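Local coordinates for protein LIP (Serratia marcescens, PDB 4A1R) that is a membrane-bound lipoprotein of the TssJ family and a component of the type VI secretion system, probably part of its membrane-anchored complex, at residues I31-L36 against V94-Q99; L12-D17 against A133-G138; L87-I92 against L110-P115. All blocks are in the same frame, centred on the assembly; numbering follows the deposited sequence.

Contact 1: residues I31-L36 against V94-Q99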
loop_
_atom_site.group_PDB
_atom_site.type_symbol
_atom_site.label_atom_id
_atom_site.label_comp_id
_atom_site.label_asym_id
_atom_site.label_seq_id
_atom_site.Cartn_x
_atom_site.Cartn_y
_atom_site.Cartn_z
ATOM N N ILE A 31 13.487 -2.270 3.865
ATOM C CA ILE A 31 12.440 -1.518 4.513
ATOM C C ILE A 31 11.160 -2.358 4.571
ATOM O O ILE A 31 10.839 -3.092 3.631
ATOM C CB ILE A 31 12.253 -0.147 3.792
ATOM C CG1 ILE A 31 11.208 0.709 4.494
ATOM C CG2 ILE A 31 11.949 -0.376 2.302
ATOM C CD1 ILE A 31 11.201 2.184 4.085
ATOM N N LYS A 32 10.458 -2.261 5.705
ATOM C CA LYS A 32 9.216 -3.003 5.928
ATOM C C LYS A 32 8.078 -2.251 5.258
ATOM O O LYS A 32 7.885 -1.048 5.530
ATOM C CB LYS A 32 8.900 -3.193 7.430
ATOM C CG LYS A 32 7.580 -3.967 7.673
ATOM C CD LYS A 32 7.253 -4.149 9.165
ATOM C CE LYS A 32 7.889 -5.433 9.708
ATOM N NZ LYS A 32 7.041 -5.903 10.849
ATOM N N ILE A 33 7.325 -2.976 4.422
ATOM C CA ILE A 33 6.162 -2.424 3.741
ATOM C C ILE A 33 4.934 -3.106 4.266
ATOM O O ILE A 33 4.891 -4.344 4.312
ATOM C CB ILE A 33 6.237 -2.639 2.216
ATOM C CG1 ILE A 33 7.566 -2.122 1.623
ATOM C CG2 ILE A 33 5.015 -2.025 1.521
ATOM C CD1 ILE A 33 7.709 -0.607 1.607
ATOM N N ARG A 34 3.943 -2.328 4.691
ATOM C CA ARG A 34 2.651 -2.926 5.032
ATOM C C ARG A 34 1.571 -2.522 4.042
ATOM O O ARG A 34 1.576 -1.415 3.526
ATOM C CB ARG A 34 2.276 -2.567 6.464
ATOM C CG ARG A 34 3.332 -3.015 7.486
ATOM C CD ARG A 34 2.932 -2.579 8.879
ATOM N NE ARG A 34 1.658 -3.169 9.276
ATOM C CZ ARG A 34 0.944 -2.804 10.338
ATOM N NH1 ARG A 34 1.348 -1.814 11.129
ATOM N NH2 ARG A 34 -0.200 -3.426 10.603
ATOM N N VAL A 35 0.641 -3.428 3.770
ATOM C CA VAL A 35 -0.412 -3.147 2.806
ATOM C C VAL A 35 -1.682 -3.475 3.535
ATOM O O VAL A 35 -1.824 -4.587 4.055
ATOM C CB VAL A 35 -0.268 -3.971 1.495
ATOM C CG1 VAL A 35 -1.513 -3.800 0.617
ATOM C CG2 VAL A 35 0.962 -3.553 0.713
ATOM N N LEU A 36 -2.584 -2.493 3.620
ATOM C CA LEU A 36 -3.787 -2.662 4.388
ATOM C C LEU A 36 -5.022 -2.514 3.490
ATOM O O LEU A 36 -5.129 -1.571 2.710
ATOM C CB LEU A 36 -3.838 -1.645 5.549
ATOM C CG LEU A 36 -2.808 -1.748 6.700
ATOM C CD1 LEU A 36 -1.395 -1.455 6.248
ATOM C CD2 LEU A 36 -3.163 -0.730 7.771
ATOM N N VAL A 94 -0.796 1.973 2.206
ATOM C CA VAL A 94 0.551 1.398 2.132
ATOM C C VAL A 94 1.384 2.201 3.127
ATOM O O VAL A 94 1.289 3.447 3.157
ATOM C CB VAL A 94 1.178 1.454 0.714
ATOM C CG1 VAL A 94 2.498 0.681 0.669
ATOM C CG2 VAL A 94 0.225 0.907 -0.343
ATOM N N ILE A 95 2.143 1.486 3.962
ATOM C CA ILE A 95 3.027 2.070 4.990
ATOM C C ILE A 95 4.450 1.574 4.701
ATOM O O ILE A 95 4.658 0.390 4.413
ATOM C CB ILE A 95 2.620 1.604 6.434
ATOM C CG1 ILE A 95 1.206 2.060 6.782
ATOM C CG2 ILE A 95 3.610 2.121 7.505
ATOM C CD1 ILE A 95 0.640 1.492 8.068
ATOM N N ALA A 96 5.439 2.460 4.765
ATOM C CA ALA A 96 6.849 2.058 4.572
ATOM C C ALA A 96 7.548 2.488 5.867
ATOM O O ALA A 96 7.533 3.668 6.189
ATOM C CB ALA A 96 7.470 2.821 3.422
ATOM N N GLU A 97 8.129 1.549 6.602
ATOM C CA GLU A 97 8.684 1.881 7.945
ATOM C C GLU A 97 10.147 2.372 7.811
ATOM O O GLU A 97 11.111 1.667 8.167
ATOM C CB GLU A 97 8.560 0.679 8.891
ATOM C CG GLU A 97 7.108 0.177 9.036
ATOM C CD GLU A 97 6.865 -0.793 10.204
ATOM O OE1 GLU A 97 7.835 -1.214 10.852
ATOM O OE2 GLU A 97 5.677 -1.126 10.458
ATOM N N TYR A 98 10.312 3.559 7.226
ATOM C CA TYR A 98 11.632 4.188 7.130
ATOM C C TYR A 98 12.247 4.346 8.534
ATOM O O TYR A 98 11.538 4.702 9.476
ATOM C CB TYR A 98 11.514 5.596 6.530
ATOM C CG TYR A 98 11.189 5.607 5.041
ATOM C CD1 TYR A 98 12.206 5.550 4.084
ATOM C CD2 TYR A 98 9.869 5.660 4.608
ATOM C CE1 TYR A 98 11.914 5.577 2.735
ATOM C CE2 TYR A 98 9.567 5.666 3.256
ATOM C CZ TYR A 98 10.593 5.612 2.322
ATOM O OH TYR A 98 10.296 5.620 0.965
ATOM N N GLN A 99 13.558 4.174 8.635
ATOM C CA GLN A 99 14.262 4.431 9.942
ATOM C C GLN A 99 14.302 5.904 10.357
ATOM O O GLN A 99 14.430 6.230 11.554
ATOM C CB GLN A 99 15.699 3.931 9.901
ATOM C CG GLN A 99 15.929 2.481 9.525
ATOM C CD GLN A 99 17.413 2.164 9.561
ATOM O OE1 GLN A 99 18.231 3.040 9.861
ATOM N NE2 GLN A 99 17.766 0.921 9.299
HETATM O O HOH W 1 11.701 -0.817 8.112
HETATM O O HOH W 2 5.276 -3.153 11.953
HETATM O O HOH W 3 3.300 0.107 10.481
#
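Ile31 sets a single methyl over the middle of the Tyr98 ring. Its CD1 lies 3.5 Å from the centroid of the Tyr98 ring and only 10° off the ring normal, a CH-pi contact on one face. CG1 of Ile31 stands anti to the backbone N (chi1 -177°) and carries CD1 across to the ring. The same methyl also touches Ala96 CB. The Tyr98 hydroxyl is held elsewhere, by a hydrogen bond to Gly138 O.

The backbones pair as neighbouring antiparallel strands, 31-38 and 91-96, in the middle of one four-stranded sheet of a beta-sandwich. Arg34 and Ile95 form a hydrogen-bonded pair, with Arg34 N to Ile95 O at 2.8 Å and Ile95 N to Arg34 O at 3.0 Å. One more bond, from Glu97 N to Lys32 O, extends the pairing to the inverse gamma turn centred on Glu97.

Ile33, Val35, Val94 and Ala96 share one face, and the first three pack on strand 9-16 of the other sheet. Ile33 CG2 meets Val94 CG1 at 3.8 Å. On the other side, helix 49-60 lies against Arg34, Leu36, Ile95 and Glu97, with Lys32 beside them. Lys32 and Glu97 lie side by side, and Lys32 CD packs 3.4 Å from Glu97 OE1. The Arg34 and Glu97 charges do not touch directly. One water accepts from Arg34 NH1 and donates to Glu97 OE2 at 2.7 Å, and it lies in the guanidinium plane. The guanidinium and carboxylate planes are 79° apart. Arg34 NH1 also bonds Leu52 O, Glu97 OE1 bonds Gln53, and Lys32 NZ bonds Gln69.

Contact 2: residues L12-D17 against A133-G138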
loop_
_atom_site.group_PDB
_atom_site.type_symbol
_atom_site.label_atom_id
_atom_site.label_comp_id
_atom_site.label_asym_id
_atom_site.label_seq_id
_atom_site.Cartn_x
_atom_site.Cartn_y
_atom_site.Cartn_z
ATOM N N LEU A 12 0.131 -4.969 -6.033
ATOM C CA LEU A 12 1.041 -3.831 -6.077
ATOM C C LEU A 12 2.399 -4.356 -6.405
ATOM O O LEU A 12 2.855 -5.361 -5.814
ATOM C CB LEU A 12 1.078 -3.155 -4.699
ATOM C CG LEU A 12 -0.223 -2.577 -4.152
ATOM C CD1 LEU A 12 -0.056 -1.899 -2.802
ATOM C CD2 LEU A 12 -0.764 -1.567 -5.145
ATOM N N VAL A 13 3.081 -3.686 -7.329
ATOM C CA VAL A 13 4.415 -4.091 -7.679
ATOM C C VAL A 13 5.388 -3.017 -7.185
ATOM O O VAL A 13 5.222 -1.844 -7.517
ATOM C CB VAL A 13 4.593 -4.214 -9.198
ATOM C CG1 VAL A 13 5.947 -4.841 -9.491
ATOM C CG2 VAL A 13 3.492 -5.046 -9.820
ATOM N N PHE A 14 6.407 -3.413 -6.429
ATOM C CA PHE A 14 7.263 -2.449 -5.710
ATOM C C PHE A 14 8.662 -2.459 -6.289
ATOM O O PHE A 14 9.223 -3.529 -6.591
ATOM C CB PHE A 14 7.313 -2.740 -4.189
ATOM C CG PHE A 14 6.059 -2.403 -3.464
ATOM C CD1 PHE A 14 4.985 -3.310 -3.407
ATOM C CD2 PHE A 14 5.929 -1.166 -2.830
ATOM C CE1 PHE A 14 3.819 -2.990 -2.746
ATOM C CE2 PHE A 14 4.756 -0.838 -2.164
ATOM C CZ PHE A 14 3.707 -1.754 -2.101
ATOM N N ASP A 15 9.176 -1.247 -6.501
ATOM C CA ASP A 15 10.590 -0.968 -6.729
ATOM C C ASP A 15 11.085 -0.137 -5.529
ATOM O O ASP A 15 10.342 0.713 -5.023
ATOM C CB ASP A 15 10.779 -0.095 -7.996
ATOM C CG ASP A 15 10.562 -0.855 -9.299
ATOM O OD1 ASP A 15 10.151 -2.039 -9.281
ATOM O OD2 ASP A 15 10.832 -0.257 -10.364
ATOM N N ALA A 16 12.330 -0.364 -5.112
ATOM C CA ALA A 16 12.977 0.455 -4.084
ATOM C C ALA A 16 14.259 1.056 -4.659
ATOM O O ALA A 16 15.049 0.347 -5.287
ATOM C CB ALA A 16 13.296 -0.366 -2.842
ATOM N N ASP A 17 14.439 2.357 -4.467
ATOM C CA ASP A 17 15.699 3.034 -4.835
ATOM C C ASP A 17 16.886 2.347 -4.193
ATOM O O ASP A 17 16.835 1.918 -3.036
ATOM C CB ASP A 17 15.659 4.501 -4.403
ATOM C CG ASP A 17 14.774 5.359 -5.299
ATOM O OD1 ASP A 17 14.271 4.857 -6.337
ATOM O OD2 ASP A 17 14.589 6.554 -4.971
ATOM N N ALA A 133 -1.301 -1.778 -9.504
ATOM C CA ALA A 133 -0.616 -0.491 -9.380
ATOM C C ALA A 133 0.891 -0.698 -9.127
ATOM O O ALA A 133 1.330 -1.786 -8.719
ATOM C CB ALA A 133 -1.280 0.367 -8.301
ATOM N N HIS A 134 1.680 0.324 -9.445
ATOM C CA HIS A 134 3.120 0.283 -9.287
ATOM C C HIS A 134 3.529 1.381 -8.333
ATOM O O HIS A 134 3.130 2.546 -8.506
ATOM C CB HIS A 134 3.803 0.474 -10.653
ATOM C CG HIS A 134 3.605 -0.688 -11.620
ATOM N ND1 HIS A 134 4.629 -1.290 -12.246
ATOM C CD2 HIS A 134 2.450 -1.343 -12.047
ATOM C CE1 HIS A 134 4.163 -2.279 -13.032
ATOM N NE2 HIS A 134 2.829 -2.311 -12.904
ATOM N N ILE A 135 4.311 1.007 -7.323
ATOM C CA ILE A 135 4.740 1.911 -6.242
ATOM C C ILE A 135 6.261 1.902 -6.171
ATOM O O ILE A 135 6.915 0.849 -6.317
ATOM C CB ILE A 135 4.170 1.495 -4.853
ATOM C CG1 ILE A 135 2.647 1.336 -4.887
ATOM C CG2 ILE A 135 4.583 2.466 -3.736
ATOM C CD1 ILE A 135 1.881 2.591 -5.271
ATOM N N VAL A 136 6.845 3.073 -5.951
ATOM C CA VAL A 136 8.274 3.122 -5.663
ATOM C C VAL A 136 8.492 3.553 -4.202
ATOM O O VAL A 136 7.911 4.553 -3.743
ATOM C CB VAL A 136 9.026 4.086 -6.597
ATOM C CG1 VAL A 136 10.517 4.080 -6.258
ATOM C CG2 VAL A 136 8.807 3.689 -8.057
ATOM N N ALA A 137 9.294 2.780 -3.470
ATOM C CA ALA A 137 9.833 3.233 -2.165
ATOM C C ALA A 137 11.113 4.031 -2.456
ATOM O O ALA A 137 12.187 3.479 -2.696
ATOM C CB ALA A 137 10.118 2.047 -1.252
ATOM N N GLY A 138 10.970 5.351 -2.477
ATOM C CA GLY A 138 12.076 6.203 -2.842
ATOM C C GLY A 138 12.710 6.783 -1.593
ATOM O O GLY A 138 12.179 6.654 -0.475
#
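The Phe14 ring packs beside Ile135. Its CE2 lies 3.6 Å from Ile135 CB, and CG2 of the isoleucine touches the same ring carbon. With CG of Phe14 beside its own backbone N (chi1 -72°), the ring runs alongside Ile135. An edge-to-face stack with Phe70 gives the ring a further aromatic neighbour, from strand 64-72 of the other sheet. On the opposite face of the sheet, in one of two modelled positions, the His134 ring lies with a face against Val13 CB, which is then 4.2 Å from the centroid of the His134 ring.

Leu12, Phe14, Ala16, Ala133, Ile135 and Ala137 share the inner face of the sandwich. On it, Leu12 CD2 reaches Ala133 CB at 3.7 Å. Val13, Asp15, His134 and Val136 project from the other face.

Five backbone hydrogen bonds join the strands in parallel register. Val13 and Asp15 each donate N-H and accept through O, and Asp17 N adds a last bond to Ala137 O at 3.1 Å. Ala137 N to Asp15 O is shorter, at 2.8 Å. The Asp17 carboxylate turns over the end of the pair, where OD2 packs 3.3 Å from Gly138 CA and makes a weak hydrogen bond to Val139 N. Asp15 OD1 is bonded by Gly78 N.

Strand 9-16 is thus joined to strand 130-138, far along the chain. Because main-chain bonds set the register, the inner face, with Leu12, Phe14 and Ile135, can be wholly apolar toward the other sheet.

Contact 3: residues L87-I92 against L110-P115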
loop_
_atom_site.group_PDB
_atom_site.type_symbol
_atom_site.label_atom_id
_atom_site.label_comp_id
_atom_site.label_asym_id
_atom_site.label_seq_id
_atom_site.Cartn_x
_atom_site.Cartn_y
_atom_site.Cartn_z
ATOM N N LEU A 87 -15.991 -6.708 -0.855
ATOM C CA LEU A 87 -17.063 -5.925 -1.444
ATOM C C LEU A 87 -16.968 -4.479 -0.990
ATOM O O LEU A 87 -17.037 -3.557 -1.806
ATOM C CB LEU A 87 -18.434 -6.512 -1.094
ATOM C CG LEU A 87 -19.570 -6.258 -2.101
ATOM C CD1 LEU A 87 -19.940 -4.785 -2.256
ATOM C CD2 LEU A 87 -19.268 -6.872 -3.465
ATOM N N ASP A 88 -16.791 -4.295 0.314
ATOM C CA ASP A 88 -16.769 -2.961 0.911
ATOM C C ASP A 88 -15.375 -2.358 1.052
ATOM O O ASP A 88 -15.186 -1.384 1.774
ATOM C CB ASP A 88 -17.500 -2.935 2.253
ATOM C CG ASP A 88 -17.295 -4.186 3.062
ATOM O OD1 ASP A 88 -16.353 -4.961 2.773
ATOM O OD2 ASP A 88 -18.102 -4.394 3.991
ATOM N N ALA A 89 -14.409 -2.910 0.330
ATOM C CA ALA A 89 -13.088 -2.320 0.305
ATOM C C ALA A 89 -13.118 -1.062 -0.556
ATOM O O ALA A 89 -13.562 -1.112 -1.687
ATOM C CB ALA A 89 -12.096 -3.314 -0.230
ATOM N N ARG A 90 -12.644 0.062 -0.022
ATOM C CA ARG A 90 -12.599 1.324 -0.788
ATOM C C ARG A 90 -11.185 1.902 -0.985
ATOM O O ARG A 90 -10.948 2.754 -1.861
ATOM C CB ARG A 90 -13.526 2.366 -0.149
ATOM C CG ARG A 90 -15.002 1.979 -0.154
ATOM C CD ARG A 90 -15.518 1.767 -1.574
ATOM N NE ARG A 90 -16.940 1.407 -1.605
ATOM C CZ ARG A 90 -17.424 0.164 -1.526
ATOM N NH1 ARG A 90 -16.615 -0.881 -1.412
ATOM N NH2 ARG A 90 -18.734 -0.040 -1.557
ATOM N N TYR A 91 -10.245 1.461 -0.167
ATOM C CA TYR A 91 -8.862 1.979 -0.268
ATOM C C TYR A 91 -7.844 0.881 0.037
ATOM O O TYR A 91 -8.130 -0.001 0.825
ATOM C CB TYR A 91 -8.655 3.121 0.734
ATOM C CG TYR A 91 -9.462 4.393 0.454
ATOM C CD1 TYR A 91 -8.985 5.360 -0.431
ATOM C CD2 TYR A 91 -10.682 4.628 1.094
ATOM C CE1 TYR A 91 -9.717 6.511 -0.694
ATOM C CE2 TYR A 91 -11.415 5.780 0.848
ATOM C CZ TYR A 91 -10.928 6.711 -0.049
ATOM O OH TYR A 91 -11.638 7.863 -0.305
ATOM N N ILE A 92 -6.684 0.946 -0.619
ATOM C CA ILE A 92 -5.465 0.204 -0.198
ATOM C C ILE A 92 -4.500 1.206 0.477
ATOM O O ILE A 92 -4.044 2.168 -0.160
ATOM C CB ILE A 92 -4.755 -0.484 -1.403
ATOM C CG1 ILE A 92 -5.690 -1.433 -2.145
ATOM C CG2 ILE A 92 -3.463 -1.200 -0.995
ATOM C CD1 ILE A 92 -6.384 -2.470 -1.290
ATOM N N LEU A 110 -4.485 4.521 -1.612
ATOM C CA LEU A 110 -4.905 4.417 -3.000
ATOM C C LEU A 110 -6.394 4.061 -3.068
ATOM O O LEU A 110 -6.795 2.991 -2.585
ATOM C CB LEU A 110 -4.090 3.345 -3.711
ATOM C CG LEU A 110 -2.569 3.471 -3.664
ATOM C CD1 LEU A 110 -1.987 2.139 -4.114
ATOM C CD2 LEU A 110 -2.025 4.633 -4.504
ATOM N N PRO A 111 -7.222 4.949 -3.665
ATOM C CA PRO A 111 -8.642 4.656 -3.807
ATOM C C PRO A 111 -8.864 3.525 -4.793
ATOM O O PRO A 111 -8.286 3.521 -5.888
ATOM C CB PRO A 111 -9.231 5.968 -4.376
ATOM C CG PRO A 111 -8.179 7.007 -4.153
ATOM C CD PRO A 111 -6.883 6.256 -4.256
ATOM N N LEU A 112 -9.681 2.566 -4.375
ATOM C CA LEU A 112 -10.170 1.526 -5.258
ATOM C C LEU A 112 -11.332 2.059 -6.087
ATOM O O LEU A 112 -12.025 2.984 -5.667
ATOM C CB LEU A 112 -10.636 0.340 -4.434
ATOM C CG LEU A 112 -9.456 -0.468 -3.907
ATOM C CD1 LEU A 112 -9.803 -1.222 -2.621
ATOM C CD2 LEU A 112 -8.964 -1.448 -4.943
ATOM N N PRO A 113 -11.555 1.483 -7.271
ATOM C CA PRO A 113 -12.652 2.017 -8.075
ATOM C C PRO A 113 -13.992 1.782 -7.398
ATOM O O PRO A 113 -14.147 0.809 -6.645
ATOM C CB PRO A 113 -12.570 1.206 -9.374
ATOM C CG PRO A 113 -11.767 -0.015 -9.028
ATOM C CD PRO A 113 -10.791 0.446 -7.983
ATOM N N GLU A 114 -14.933 2.690 -7.644
ATOM C CA GLU A 114 -16.322 2.516 -7.217
ATOM C C GLU A 114 -17.179 1.943 -8.359
ATOM O O GLU A 114 -16.735 1.935 -9.515
ATOM C CB GLU A 114 -16.884 3.847 -6.697
ATOM C CG GLU A 114 -16.864 3.956 -5.175
ATOM C CD GLU A 114 -16.782 5.383 -4.659
ATOM O OE1 GLU A 114 -16.342 6.285 -5.413
ATOM O OE2 GLU A 114 -17.153 5.592 -3.483
ATOM N N PRO A 115 -18.395 1.445 -8.035
ATOM C CA PRO A 115 -19.423 0.960 -8.965
ATOM C C PRO A 115 -19.365 1.543 -10.391
ATOM O O PRO A 115 -19.267 0.782 -11.361
ATOM C CB PRO A 115 -20.731 1.386 -8.272
ATOM C CG PRO A 115 -20.338 1.818 -6.878
ATOM C CD PRO A 115 -18.915 1.405 -6.664
HETATM O O HOH W 4 -12.345 4.643 -3.710
#
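The side chains of Tyr91 and Pro111 cross, with CD1 and CE1 of the tyrosine doing the touching. Tyr91 CD1 lies 3.5 Å from Pro111 CA, and Tyr91 CE1 lies 3.8 Å from Pro111 CB. CG of Tyr91 stands beside its own backbone N (chi1 -67°), and this brings CD1 and CE1 onto the proline. The Tyr91 side chain also touches Asp41.

Leu112 sets out toward segment 87-92, and its CD1 does the touching. It is 3.9 Å from Ala89 CB and equally far from Ile92 CD1, so it sits against both residues, and it also packs on the backbone at Tyr91 N. CB of Leu112 lies against Arg90 O. Leu112 further touches Leu131 of strand 130-138, and Leu110 touches Ile135 of the same strand, so these two leucines meet the second sheet.

Arg90 begins by pointing away from segment 110-115, but its chain curls back along its own segment. NH1 donates to Leu87 O at 2.7 Å, in the carbonyl plane and on a lone pair. It also donates to Ala89 O, but from above that carbonyl plane. Both bonds hold NH1 to the loop's own carbonyls. The Glu114 side chain comes near Arg90, but it is poorly ordered and makes no salt bridge with it.

Ile92 and Leu110 are a hydrogen-bonded pair, with both bonds 2.8 Å long: Ile92 N to Leu110 O and Leu110 N to Ile92 O. Leu112 N bonds Arg90 O. A water donates to both Arg90 O and Leu112 O.

Arg90 and Tyr91 both face Leu38 of strand 31-38, on the other flank of strand 91-96, a classic beta bulge. It lies at the open end of the beta hairpin formed by strands 91-96 and 107-111.

In the fold
Contacts 1 and 3 lie in the same antiparallel sheet and share strand 91-96, which pairs with strand 31-38 in one and strand 107-111 in the other. Contact 2 belongs to the second, mixed sheet and is the parallel one. Contact 1 is the buried one; contacts 2 and 3 are only partly buried. The sheets meet where Leu12 packs on Val94, Ile92 and Leu110, and where Ile33 touches Phe14. One side-chain-to-backbone bond adds a polar tie between contacts 1 and 2. Water-bridged charges flank contact 1, an aromatic and aliphatic layer lines contact 2, and Pro111 and a bulge mark contact 3.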